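Local structure of putative uncharacterized protein (Bacteroides thetaiotaomicron, 2RBK) at residues His19-Pro22 against Ser23-Glu27; Glu30-Ala34 against Lys35-Ile39; Ser54-Asp58 against Arg59-Asp63; Phe106-His110 against Asn111-Cys115; Lys190-Asp193 against Glu194-His198. The protein probably acts as a magnesium-dependent phosphatase of the haloacid dehalogenase superfamily, here holding a vanadium oxide ligand beside magnesium in its active site. All blocks are in the same frame, centred on the assembly; numbering follows the deposited sequence. Where two conformers were deposited one is given.

In the fold
All five contacts are local, each joining two segments that follow one another in the chain, yet they illustrate how separate turns, caps and helices are knitted into one fold. Interactions 1 and 2 mark the start and finish of helix 23-34, and interaction 3 joins both: R20 NH2 meets E55 OE2 at 2.8 Å, and E30 OE2 meets R59 NH1 at 2.9 Å, two salt bridges between centres about 12 Å apart. Interaction 5 comes within about 6 Å of interaction 3 at nearest atoms without touching it. Interaction 4 stands apart, its centre about 33 Å from that of interaction 2. The vanadium ligand lies about 11 Å from the side chains of I21 and L56, and about 12 Å from that of V107.

Interaction 1. Residues His19-Pro22 against Ser23-Glu27; sequences HRIP and SSTIE
P22 O is the first acceptor of the helix that starts at S23, taking a hydrogen bond from I26 N at 3.3 Å, close to the C=O axis, and a second, weak one from T25 N at 3.0 Å. P22 thus holds the N-cap position, and the contact is a worked example of a helix start: an extended stretch runs into the first turn of helix 23-34, led by a cap residue with no N-H of its own, its carbonyl serving as the acceptor. Side chains fill in around this helix start. The P22 ring and the T25 side chain lie side by side and point the same way, with P22 CB 3.8 Å from T25 OG1. On I21 the methyl branch does the touching: CG2 stands opposite the backbone N while CG1 lies beside it (chi1 -57°), which brings CG2 to 3.8 Å from T25 CG2, the two side chains crossing at about a right angle. The other end of I21 belongs to a different neighbour, packing on E55 and L56 of helix 54-58. S24 takes little part in the contact; its OG is hydrogen-bonded to D249 OD1, while T25 also rests on I251 of helix 250-258. A last apolar touch closes the turn, for in the conformer described here I26 CG1 lies 3.8 Å from I21 CG2.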
# COMPACT_ATOMS: atom_id res chain seq x y z
N HIS A 19 -14.32 8.43 2.19
CA HIS A 19 -14.12 7.04 2.53
C HIS A 19 -14.81 6.07 1.56
O HIS A 19 -15.09 4.93 1.89
CB HIS A 19 -14.47 6.71 3.98
CG HIS A 19 -13.72 7.68 4.86
ND1 HIS A 19 -12.35 7.69 5.01
CD2 HIS A 19 -14.23 8.72 5.60
CE1 HIS A 19 -12.04 8.69 5.85
NE2 HIS A 19 -13.16 9.34 6.23
N ARG A 20 -15.08 6.51 0.32
CA ARG A 20 -15.70 5.76 -0.71
C ARG A 20 -14.91 5.82 -2.02
O ARG A 20 -14.16 6.76 -2.27
CB ARG A 20 -17.15 6.25 -0.97
CG ARG A 20 -17.99 6.29 0.31
CD ARG A 20 -18.20 4.88 0.85
NE ARG A 20 -18.81 3.93 -0.11
CZ ARG A 20 -20.10 3.69 -0.22
NH1 ARG A 20 -21.00 4.28 0.57
NH2 ARG A 20 -20.47 2.82 -1.14
N ILE A 21 -15.17 4.85 -2.85
CA ILE A 21 -14.65 4.82 -4.21
C ILE A 21 -15.56 5.69 -5.13
O ILE A 21 -16.76 5.50 -5.13
CB ILE A 21 -14.58 3.41 -4.76
CG1 ILE A 21 -13.72 2.52 -3.85
CG2 ILE A 21 -14.08 3.41 -6.19
CD1 ILE A 21 -13.63 1.06 -4.30
N PRO A 22 -15.00 6.62 -5.88
CA PRO A 22 -15.83 7.42 -6.81
C PRO A 22 -16.57 6.47 -7.76
O PRO A 22 -16.05 5.49 -8.29
CB PRO A 22 -14.82 8.29 -7.55
CG PRO A 22 -13.69 8.44 -6.54
CD PRO A 22 -13.62 7.09 -5.85
N SER A 23 -17.78 6.88 -8.08
CA SER A 23 -18.58 6.12 -9.03
C SER A 23 -17.90 5.99 -10.37
O SER A 23 -17.98 4.93 -11.00
CB SER A 23 -19.94 6.78 -9.12
OG SER A 23 -19.94 8.06 -9.67
N SER A 24 -17.23 7.02 -10.82
CA SER A 24 -16.58 6.95 -12.13
C SER A 24 -15.37 6.01 -12.12
O SER A 24 -15.00 5.51 -13.19
CB SER A 24 -16.21 8.30 -12.68
OG SER A 24 -15.22 8.89 -11.87
N THR A 25 -14.80 5.78 -10.97
CA THR A 25 -13.72 4.81 -10.85
C THR A 25 -14.24 3.40 -11.06
O THR A 25 -13.64 2.59 -11.77
CB THR A 25 -12.97 4.94 -9.50
OG1 THR A 25 -12.39 6.23 -9.54
CG2 THR A 25 -11.95 3.87 -9.30
N ILE A 26 -15.37 3.08 -10.43
CA ILE A 26 -15.95 1.76 -10.64
C ILE A 26 -16.30 1.57 -12.11
O ILE A 26 -16.00 0.51 -12.69
CB ILE A 26 -17.14 1.55 -9.70
CG1 ILE A 26 -16.77 1.62 -8.22
CG2 ILE A 26 -17.75 0.17 -10.04
CD1 ILE A 26 -17.93 1.89 -7.27
N GLU A 27 -16.90 2.57 -12.74
CA GLU A 27 -17.24 2.47 -14.18
C GLU A 27 -15.98 2.29 -15.02
O GLU A 27 -15.97 1.48 -15.97
CB GLU A 27 -17.99 3.77 -14.58
CG GLU A 27 -19.38 3.76 -13.98
CD GLU A 27 -20.07 5.08 -14.02
OE1 GLU A 27 -19.52 6.10 -14.50
OE2 GLU A 27 -21.22 5.13 -13.56

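Interaction 2. Residues Glu30-Ala34 against Lys35-Ile39; sequences EAAHA and KGLKI
K35 N reaches back to A31 O at 3.2 Å, the last ordinary helical bond of the turn, and K35 CG lies against the same oxygen before the chain bends and its amine leads off. Next comes G36, whose positive phi (90°) breaks the helix; its N bonds to H33 O at 3.0 Å from above the carbonyl plane, 66° out of it. A side chain here would jam against the carbonyl oxygen of K35. L37 N then closes the wider loop onto A32 O at 3.1 Å, and the two bonds together make a Schellman motif, a classic way of ending a helix. L37 covers that acceptor with its own side chain: CD2 sits 3.6 Å from A32 O, and CB is 4.1 Å from A32 CB. A water donates to both H33 O and L37 O, tying the end of the helix to the outgoing chain. Beyond K38, the CD1 tip of I39 returns to the helix, 4.2 Å from H33 CB. The turn thereby links helix 23-34 to strand 38-42 in a beta-alpha-beta unit whose first strand, 4-7, receives L37 on L5 and I39 on F7.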
# COMPACT_ATOMS: atom_id res chain seq x y z
N GLU A 30 -14.68 -1.28 -14.62
CA GLU A 30 -15.55 -2.20 -15.38
C GLU A 30 -15.18 -2.17 -16.85
O GLU A 30 -15.05 -3.23 -17.50
CB GLU A 30 -17.02 -1.80 -15.19
CG GLU A 30 -17.65 -2.26 -13.90
CD GLU A 30 -18.13 -3.69 -13.91
OE1 GLU A 30 -18.11 -4.43 -14.94
OE2 GLU A 30 -18.50 -4.21 -12.82
N ALA A 31 -15.02 -0.95 -17.39
CA ALA A 31 -14.72 -0.85 -18.82
C ALA A 31 -13.34 -1.45 -19.14
O ALA A 31 -13.17 -2.14 -20.13
CB ALA A 31 -14.76 0.62 -19.24
N ALA A 32 -12.35 -1.21 -18.26
CA ALA A 32 -11.00 -1.73 -18.50
C ALA A 32 -11.01 -3.25 -18.41
O ALA A 32 -10.33 -3.94 -19.20
CB ALA A 32 -10.04 -1.13 -17.53
N HIS A 33 -11.74 -3.80 -17.46
CA HIS A 33 -11.81 -5.26 -17.29
C HIS A 33 -12.31 -5.93 -18.57
O HIS A 33 -11.80 -6.95 -19.03
CB HIS A 33 -12.76 -5.57 -16.13
CG HIS A 33 -13.03 -7.06 -16.02
ND1 HIS A 33 -12.16 -7.92 -15.43
CD2 HIS A 33 -14.09 -7.77 -16.50
CE1 HIS A 33 -12.71 -9.17 -15.56
NE2 HIS A 33 -13.86 -9.09 -16.19
N ALA A 34 -13.36 -5.37 -19.17
CA ALA A 34 -13.95 -5.92 -20.38
C ALA A 34 -13.02 -5.82 -21.58
O ALA A 34 -13.10 -6.65 -22.48
CB ALA A 34 -15.26 -5.26 -20.72
N LYS A 35 -12.14 -4.83 -21.60
CA LYS A 35 -11.10 -4.68 -22.61
C LYS A 35 -9.90 -5.61 -22.37
O LYS A 35 -8.98 -5.62 -23.20
CB LYS A 35 -10.64 -3.23 -22.70
CG LYS A 35 -11.71 -2.37 -23.34
CD LYS A 35 -11.12 -1.52 -24.43
CE LYS A 35 -12.21 -0.91 -25.32
NZ LYS A 35 -11.77 -1.01 -26.75
N GLY A 36 -9.90 -6.36 -21.27
CA GLY A 36 -8.88 -7.33 -20.97
C GLY A 36 -7.72 -6.78 -20.19
O GLY A 36 -6.75 -7.50 -20.01
N LEU A 37 -7.76 -5.56 -19.67
CA LEU A 37 -6.75 -5.12 -18.75
C LEU A 37 -6.75 -6.01 -17.52
O LEU A 37 -7.82 -6.38 -17.03
CB LEU A 37 -6.94 -3.68 -18.29
CG LEU A 37 -6.54 -2.55 -19.21
CD1 LEU A 37 -4.99 -2.57 -19.40
CD2 LEU A 37 -7.27 -2.54 -20.53
N LYS A 38 -5.58 -6.33 -17.01
CA LYS A 38 -5.46 -6.94 -15.70
C LYS A 38 -5.38 -5.79 -14.68
O LYS A 38 -4.66 -4.83 -14.87
CB LYS A 38 -4.26 -7.86 -15.60
CG LYS A 38 -4.25 -8.97 -16.60
CD LYS A 38 -5.46 -9.79 -16.75
CE LYS A 38 -5.20 -10.98 -17.65
NZ LYS A 38 -6.41 -11.69 -17.94
N ILE A 39 -6.15 -5.94 -13.59
CA ILE A 39 -6.31 -4.90 -12.60
C ILE A 39 -5.81 -5.39 -11.25
O ILE A 39 -6.30 -6.42 -10.72
CB ILE A 39 -7.79 -4.51 -12.49
CG1 ILE A 39 -8.29 -3.91 -13.81
CG2 ILE A 39 -8.02 -3.60 -11.29
CD1 ILE A 39 -9.76 -3.66 -13.88
O HOH W 1 -9.67 -8.38 -17.57

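Interaction 3. Residues Ser54-Asp58 against Arg59-Asp63; sequences SELQD and RNLID
E55 O lies at the edge of the R59 guanidinium and near its plane, 4.2 Å from NE, in the R59 conformer described here. The arginine chain, extended from CG to NE, runs alongside that oxygen, with CD 3.4 Å away. The second flat group, the N60 amide, is tied to the end of the helix by two waters. One donates both to N60 OD1 and to Q57 O; the other accepts from N60 ND2 at 2.7 Å and donates to D58 O, so both ends of the amide are fixed and its rotation is held. N60 itself takes positive phi (57°), and from there two bonds turn back: N60 N to Q57 O at 3.0 Å, arriving from above the carbonyl plane, and L61 N to L56 O at 3.2 Å, almost straight (167°). This is a Schellman motif, and it turns the chain from the helix toward strand 64-67. Apolar groups pack beside these bonds. L56 CD2 meets L61 CD1 at 4.0 Å with the side chains crossing at about a right angle, while I62 CD1 rests against both L56 CB (3.9 Å) and Q57 CG (4.0 Å). Around this hub, E55 and R59 make salt bridges to R20 and to E30 of helix 23-34 respectively, L56 rests on L29 and L61 on H33 of that helix, and I62 packs on I41 of strand 38-42.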
# COMPACT_ATOMS: atom_id res chain seq x y z
N SER A 54 -15.01 -3.65 -1.26
CA SER A 54 -16.08 -4.58 -1.61
C SER A 54 -16.77 -4.25 -2.91
O SER A 54 -17.18 -5.15 -3.60
CB SER A 54 -17.11 -4.69 -0.48
OG SER A 54 -17.76 -3.48 -0.24
N GLU A 55 -16.88 -2.99 -3.27
CA GLU A 55 -17.52 -2.71 -4.55
C GLU A 55 -16.80 -3.33 -5.74
O GLU A 55 -17.40 -3.87 -6.70
CB GLU A 55 -17.68 -1.20 -4.74
CG GLU A 55 -18.58 -0.61 -3.69
CD GLU A 55 -18.30 0.84 -3.45
OE1 GLU A 55 -17.11 1.19 -3.28
OE2 GLU A 55 -19.21 1.64 -3.38
N LEU A 56 -15.50 -3.29 -5.69
CA LEU A 56 -14.69 -3.86 -6.76
C LEU A 56 -14.65 -5.40 -6.67
O LEU A 56 -14.69 -6.08 -7.68
CB LEU A 56 -13.27 -3.29 -6.77
CG LEU A 56 -13.16 -1.79 -6.93
CD1 LEU A 56 -11.72 -1.34 -6.86
CD2 LEU A 56 -13.83 -1.35 -8.24
N GLN A 57 -14.51 -5.87 -5.41
CA GLN A 57 -14.41 -7.29 -5.14
C GLN A 57 -15.71 -8.04 -5.50
O GLN A 57 -15.66 -9.09 -6.13
CB GLN A 57 -14.06 -7.57 -3.69
CG GLN A 57 -12.63 -7.07 -3.39
CD GLN A 57 -12.36 -7.05 -1.90
OE1 GLN A 57 -13.23 -6.71 -1.14
NE2 GLN A 57 -11.10 -7.31 -1.55
N ASP A 58 -16.83 -7.43 -5.14
CA ASP A 58 -18.13 -8.09 -5.43
C ASP A 58 -18.39 -8.08 -6.92
O ASP A 58 -19.18 -8.90 -7.40
CB ASP A 58 -19.22 -7.37 -4.68
CG ASP A 58 -19.19 -7.50 -3.18
OD1 ASP A 58 -18.44 -8.34 -2.66
OD2 ASP A 58 -19.90 -6.79 -2.49
N ARG A 59 -17.79 -7.17 -7.67
CA ARG A 59 -17.88 -7.09 -9.13
C ARG A 59 -16.83 -7.97 -9.79
O ARG A 59 -16.78 -8.03 -11.02
CB ARG A 59 -17.78 -5.63 -9.60
CG ARG A 59 -19.08 -4.88 -9.43
CD ARG A 59 -18.95 -3.37 -9.66
NE ARG A 59 -20.26 -2.73 -9.52
CZ ARG A 59 -21.15 -2.61 -10.46
NH1 ARG A 59 -20.95 -3.06 -11.70
NH2 ARG A 59 -22.30 -2.03 -10.18
N ASN A 60 -15.98 -8.63 -9.03
CA ASN A 60 -14.97 -9.54 -9.57
C ASN A 60 -14.03 -8.86 -10.56
O ASN A 60 -13.66 -9.42 -11.56
CB ASN A 60 -15.60 -10.79 -10.13
CG ASN A 60 -16.14 -11.66 -9.01
OD1 ASN A 60 -15.32 -12.13 -8.21
ND2 ASN A 60 -17.49 -11.77 -8.97
N LEU A 61 -13.63 -7.63 -10.21
CA LEU A 61 -12.78 -6.82 -11.09
C LEU A 61 -11.28 -6.86 -10.77
O LEU A 61 -10.51 -6.37 -11.58
CB LEU A 61 -13.21 -5.32 -11.00
CG LEU A 61 -14.63 -5.09 -11.52
CD1 LEU A 61 -15.02 -3.64 -11.27
CD2 LEU A 61 -14.81 -5.47 -12.99
N ILE A 62 -10.87 -7.43 -9.65
CA ILE A 62 -9.46 -7.44 -9.26
C ILE A 62 -8.84 -8.79 -9.59
O ILE A 62 -9.38 -9.82 -9.23
CB ILE A 62 -9.31 -7.09 -7.77
CG1 ILE A 62 -9.80 -5.67 -7.48
CG2 ILE A 62 -7.88 -7.31 -7.30
CD1 ILE A 62 -10.09 -5.41 -6.04
N ASP A 63 -7.70 -8.74 -10.29
CA ASP A 63 -6.97 -9.94 -10.74
C ASP A 63 -5.86 -10.37 -9.80
O ASP A 63 -5.34 -11.49 -9.97
CB ASP A 63 -6.45 -9.71 -12.15
CG ASP A 63 -7.59 -9.45 -13.11
OD1 ASP A 63 -8.51 -10.32 -13.23
OD2 ASP A 63 -7.63 -8.36 -13.72
O HOH W 2 -14.69 -11.92 -5.38
O HOH W 3 -19.58 -10.25 -9.82

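Interaction 4. Residues Phe106-His110 against Asn111-Cys115; sequences FVEEH and NISVC
F106 and S113 pair across the hairpin as an antiparallel hydrogen-bonded pair, F106 N giving to S113 O at 2.9 Å and S113 N returning to F106 O at 3.0 Å. This end of the hairpin is the tightly packed one. C115 SG approaches the F106 ring obliquely, 3.5 Å from CE1 and 63° off the ring normal, a sulfur-aromatic contact covered by F139 and A142 of helix 139-143. On the other face of the sheet the non-hydrogen-bonded pair V107 and I112 lie side by side and point the same way, V107 CG2 at 4.1 Å from I112 CG1. I112 presents CG1 because that branch stands opposite its backbone N (chi1 -172°). Toward the turn, apolar contacts give way to water-mediated ones. E108 N still bonds N111 O at 2.8 Å, and around it one water donates to F106 O and to E108 OE2 and also contacts S113 OG at 2.7 Å. A second water may join E108 OE1 to N111 ND2, but N111 has two conformers and this link is doubtful. E108 OE2 is also salt-bridged directly to K145. H110 is exposed, one face of its imidazole covered by E109 CG at 3.6 Å above the plane, while the E109 carboxylate goes to Y72 and K82. The whole is a beta hairpin, strands 104-107 and 112-115 of an antiparallel three-strand sheet, consistent with the cap domain that accompanies the Rossmann-like core in this type of haloacid dehalogenase enzyme.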
# COMPACT_ATOMS: atom_id res chain seq x y z
N PHE A 106 2.20 -4.86 14.25
CA PHE A 106 3.03 -5.97 13.77
C PHE A 106 2.17 -6.91 12.99
O PHE A 106 1.19 -7.45 13.55
CB PHE A 106 3.73 -6.69 14.93
CG PHE A 106 4.73 -5.83 15.68
CD1 PHE A 106 4.31 -4.97 16.68
CD2 PHE A 106 6.08 -5.86 15.37
CE1 PHE A 106 5.21 -4.18 17.32
CE2 PHE A 106 6.97 -5.10 16.06
CZ PHE A 106 6.53 -4.22 17.04
N VAL A 107 2.48 -7.14 11.73
CA VAL A 107 1.66 -7.93 10.85
C VAL A 107 2.39 -9.24 10.50
O VAL A 107 3.52 -9.20 9.99
CB VAL A 107 1.31 -7.19 9.53
CG1 VAL A 107 0.22 -7.99 8.85
CG2 VAL A 107 0.92 -5.77 9.76
N GLU A 108 1.75 -10.35 10.78
CA GLU A 108 2.19 -11.69 10.41
C GLU A 108 1.36 -12.12 9.21
O GLU A 108 0.43 -11.45 8.79
CB GLU A 108 1.97 -12.64 11.56
CG GLU A 108 2.75 -12.26 12.82
CD GLU A 108 2.21 -13.05 14.00
OE1 GLU A 108 2.57 -14.19 14.26
OE2 GLU A 108 1.33 -12.49 14.68
N GLU A 109 1.70 -13.29 8.63
CA GLU A 109 0.95 -13.75 7.47
C GLU A 109 -0.55 -13.86 7.74
O GLU A 109 -1.34 -13.48 6.89
CB GLU A 109 1.53 -15.09 7.02
CG GLU A 109 0.89 -15.54 5.74
CD GLU A 109 1.41 -16.77 5.04
OE1 GLU A 109 2.11 -17.57 5.69
OE2 GLU A 109 1.12 -16.94 3.81
N HIS A 110 -0.86 -14.43 8.91
CA HIS A 110 -2.26 -14.70 9.26
C HIS A 110 -2.67 -14.14 10.60
O HIS A 110 -3.69 -14.58 11.18
CB HIS A 110 -2.54 -16.21 9.25
CG HIS A 110 -2.27 -16.88 7.97
ND1 HIS A 110 -2.95 -16.55 6.81
CD2 HIS A 110 -1.40 -17.88 7.70
CE1 HIS A 110 -2.48 -17.35 5.83
NE2 HIS A 110 -1.55 -18.15 6.34
N ASN A 111 -2.01 -13.10 11.09
CA ASN A 111 -2.44 -12.37 12.30
C ASN A 111 -1.96 -10.95 12.19
O ASN A 111 -0.99 -10.67 11.48
CB ASN A 111 -1.96 -12.96 13.61
CG ASN A 111 -2.59 -14.28 13.92
OD1 ASN A 111 -3.72 -14.30 14.40
ND2 ASN A 111 -1.85 -15.33 13.71
N ILE A 112 -2.62 -10.08 12.90
CA ILE A 112 -2.26 -8.67 12.99
C ILE A 112 -2.45 -8.24 14.45
O ILE A 112 -3.43 -8.62 15.07
CB ILE A 112 -3.01 -7.77 11.99
CG1 ILE A 112 -2.47 -6.35 11.98
CG2 ILE A 112 -4.51 -7.80 12.20
CD1 ILE A 112 -3.06 -5.43 10.86
N SER A 113 -1.50 -7.48 14.95
CA SER A 113 -1.52 -7.02 16.34
C SER A 113 -1.04 -5.61 16.46
O SER A 113 -0.29 -5.12 15.62
CB SER A 113 -0.57 -7.92 17.16
OG SER A 113 -0.76 -9.27 16.99
N VAL A 114 -1.40 -4.97 17.56
CA VAL A 114 -0.89 -3.63 17.89
C VAL A 114 -0.39 -3.64 19.30
O VAL A 114 -0.97 -4.29 20.19
CB VAL A 114 -1.95 -2.55 17.61
CG1 VAL A 114 -3.20 -2.73 18.49
CG2 VAL A 114 -1.35 -1.18 17.77
N CYS A 115 0.72 -2.91 19.50
CA CYS A 115 1.35 -2.79 20.81
C CYS A 115 1.11 -1.36 21.32
O CYS A 115 1.37 -0.39 20.63
CB CYS A 115 2.80 -3.10 20.74
SG CYS A 115 3.18 -4.75 20.12
O HOH W 4 0.49 -10.00 14.73
O HOH W 5 0.56 -15.90 13.61

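Interaction 5. Residues Lys190-Asp193 against Glu194-His198; sequences KGID and EIIRH
E194 is shared by two positive side chains: its OE2 takes a salt bridge from K190 NZ at 2.7 Å, on the anti side and 26° out of the carboxylate plane, while OE1 is gripped side-on by R197. Both R197 NE and NH2 donate to that one oxygen, each at 2.9 Å, NH2 nearly along the C-O axis and NE from above the carboxylate plane, so the guanidinium edge faces the carboxylate. The charges stand about one helical turn apart, K190 before E194 and R197 after, and K190 also makes a cation-pi contact with Y81. A glutamate bent at chi2 (-64°) and a lysine bent there in the opposite sense carry these groups across the helix surface, where they cross obliquely. Were E194 replaced by alanine, K190 and R197, whose NZ and NE lie 6.9 Å apart, would probably lose their shared carboxylate, and R197 would be more free to turn. Behind the charged face stand the backbone bonds, E194 N to K190 O, I195 N to G191 O and I196 N to I192 O (2.9 Å, 170°), the last two almost straight. I196 CG1, placed between its own backbone N and carbonyl carbon, comes within 3.4 Å of I192 O, and I192 CG2 meets I196 CG2 at 4.3 Å. D193 OD1 is hydrogen-bonded to H221 NE2. Such an amphipathic helix, a salt-bridge network on one side and I192, I195 and I196 packed on F6 of strand 4-7 on the other, is the familiar helix flanking the sheet of a Rossmann-like core.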
# COMPACT_ATOMS: atom_id res chain seq x y z
N LYS A 190 8.70 -4.00 -6.32
CA LYS A 190 8.89 -5.46 -6.24
C LYS A 190 7.60 -6.16 -6.52
O LYS A 190 7.55 -7.19 -7.20
CB LYS A 190 9.41 -5.83 -4.83
CG LYS A 190 9.45 -7.32 -4.49
CD LYS A 190 10.34 -8.11 -5.36
CE LYS A 190 10.66 -9.48 -4.72
NZ LYS A 190 11.48 -10.36 -5.61
N GLY A 191 6.49 -5.64 -5.96
CA GLY A 191 5.19 -6.24 -6.20
C GLY A 191 4.84 -6.26 -7.70
O GLY A 191 4.36 -7.28 -8.19
N ILE A 192 5.09 -5.15 -8.39
CA ILE A 192 4.84 -5.14 -9.82
C ILE A 192 5.62 -6.23 -10.51
O ILE A 192 5.12 -6.98 -11.32
CB ILE A 192 5.16 -3.75 -10.44
CG1 ILE A 192 4.08 -2.76 -10.01
CG2 ILE A 192 5.28 -3.87 -11.95
CD1 ILE A 192 4.25 -1.34 -10.56
N ASP A 193 6.91 -6.34 -10.16
CA ASP A 193 7.77 -7.34 -10.81
C ASP A 193 7.22 -8.74 -10.60
O ASP A 193 7.23 -9.55 -11.50
CB ASP A 193 9.18 -7.24 -10.26
CG ASP A 193 9.93 -6.01 -10.70
OD1 ASP A 193 9.47 -5.38 -11.70
OD2 ASP A 193 10.96 -5.73 -10.05
N GLU A 194 6.75 -9.03 -9.39
CA GLU A 194 6.23 -10.38 -9.09
C GLU A 194 4.94 -10.65 -9.83
O GLU A 194 4.76 -11.72 -10.40
CB GLU A 194 6.08 -10.54 -7.57
CG GLU A 194 7.42 -10.53 -6.84
CD GLU A 194 8.31 -11.68 -7.21
OE1 GLU A 194 7.77 -12.77 -7.54
OE2 GLU A 194 9.56 -11.52 -7.18
N ILE A 195 4.04 -9.68 -9.86
CA ILE A 195 2.78 -9.88 -10.56
C ILE A 195 3.03 -10.09 -12.06
O ILE A 195 2.47 -11.00 -12.66
CB ILE A 195 1.84 -8.71 -10.34
CG1 ILE A 195 1.30 -8.68 -8.87
CG2 ILE A 195 0.72 -8.62 -11.37
CD1 ILE A 195 0.24 -9.73 -8.58
N ILE A 196 3.85 -9.23 -12.67
CA ILE A 196 3.99 -9.35 -14.12
C ILE A 196 4.75 -10.65 -14.47
O ILE A 196 4.46 -11.20 -15.53
CB ILE A 196 4.61 -8.09 -14.77
CG1 ILE A 196 6.06 -7.88 -14.45
CG2 ILE A 196 3.71 -6.90 -14.49
CD1 ILE A 196 6.64 -6.60 -15.07
N ARG A 197 5.68 -11.08 -13.62
CA ARG A 197 6.36 -12.40 -13.79
C ARG A 197 5.31 -13.47 -13.88
O ARG A 197 5.37 -14.37 -14.74
CB ARG A 197 7.31 -12.64 -12.60
CG ARG A 197 7.98 -13.99 -12.49
CD ARG A 197 8.76 -14.26 -11.21
NE ARG A 197 7.89 -14.24 -10.02
CZ ARG A 197 7.07 -15.18 -9.70
NH1 ARG A 197 6.98 -16.27 -10.47
NH2 ARG A 197 6.30 -15.08 -8.59
N HIS A 198 4.29 -13.45 -12.99
CA HIS A 198 3.28 -14.49 -12.99
C HIS A 198 2.43 -14.51 -14.25
O HIS A 198 2.03 -15.58 -14.74
CB HIS A 198 2.41 -14.25 -11.74
CG HIS A 198 1.36 -15.26 -11.54
ND1 HIS A 198 1.62 -16.48 -10.96
CD2 HIS A 198 0.02 -15.25 -11.79
CE1 HIS A 198 0.49 -17.14 -10.89
NE2 HIS A 198 -0.49 -16.45 -11.39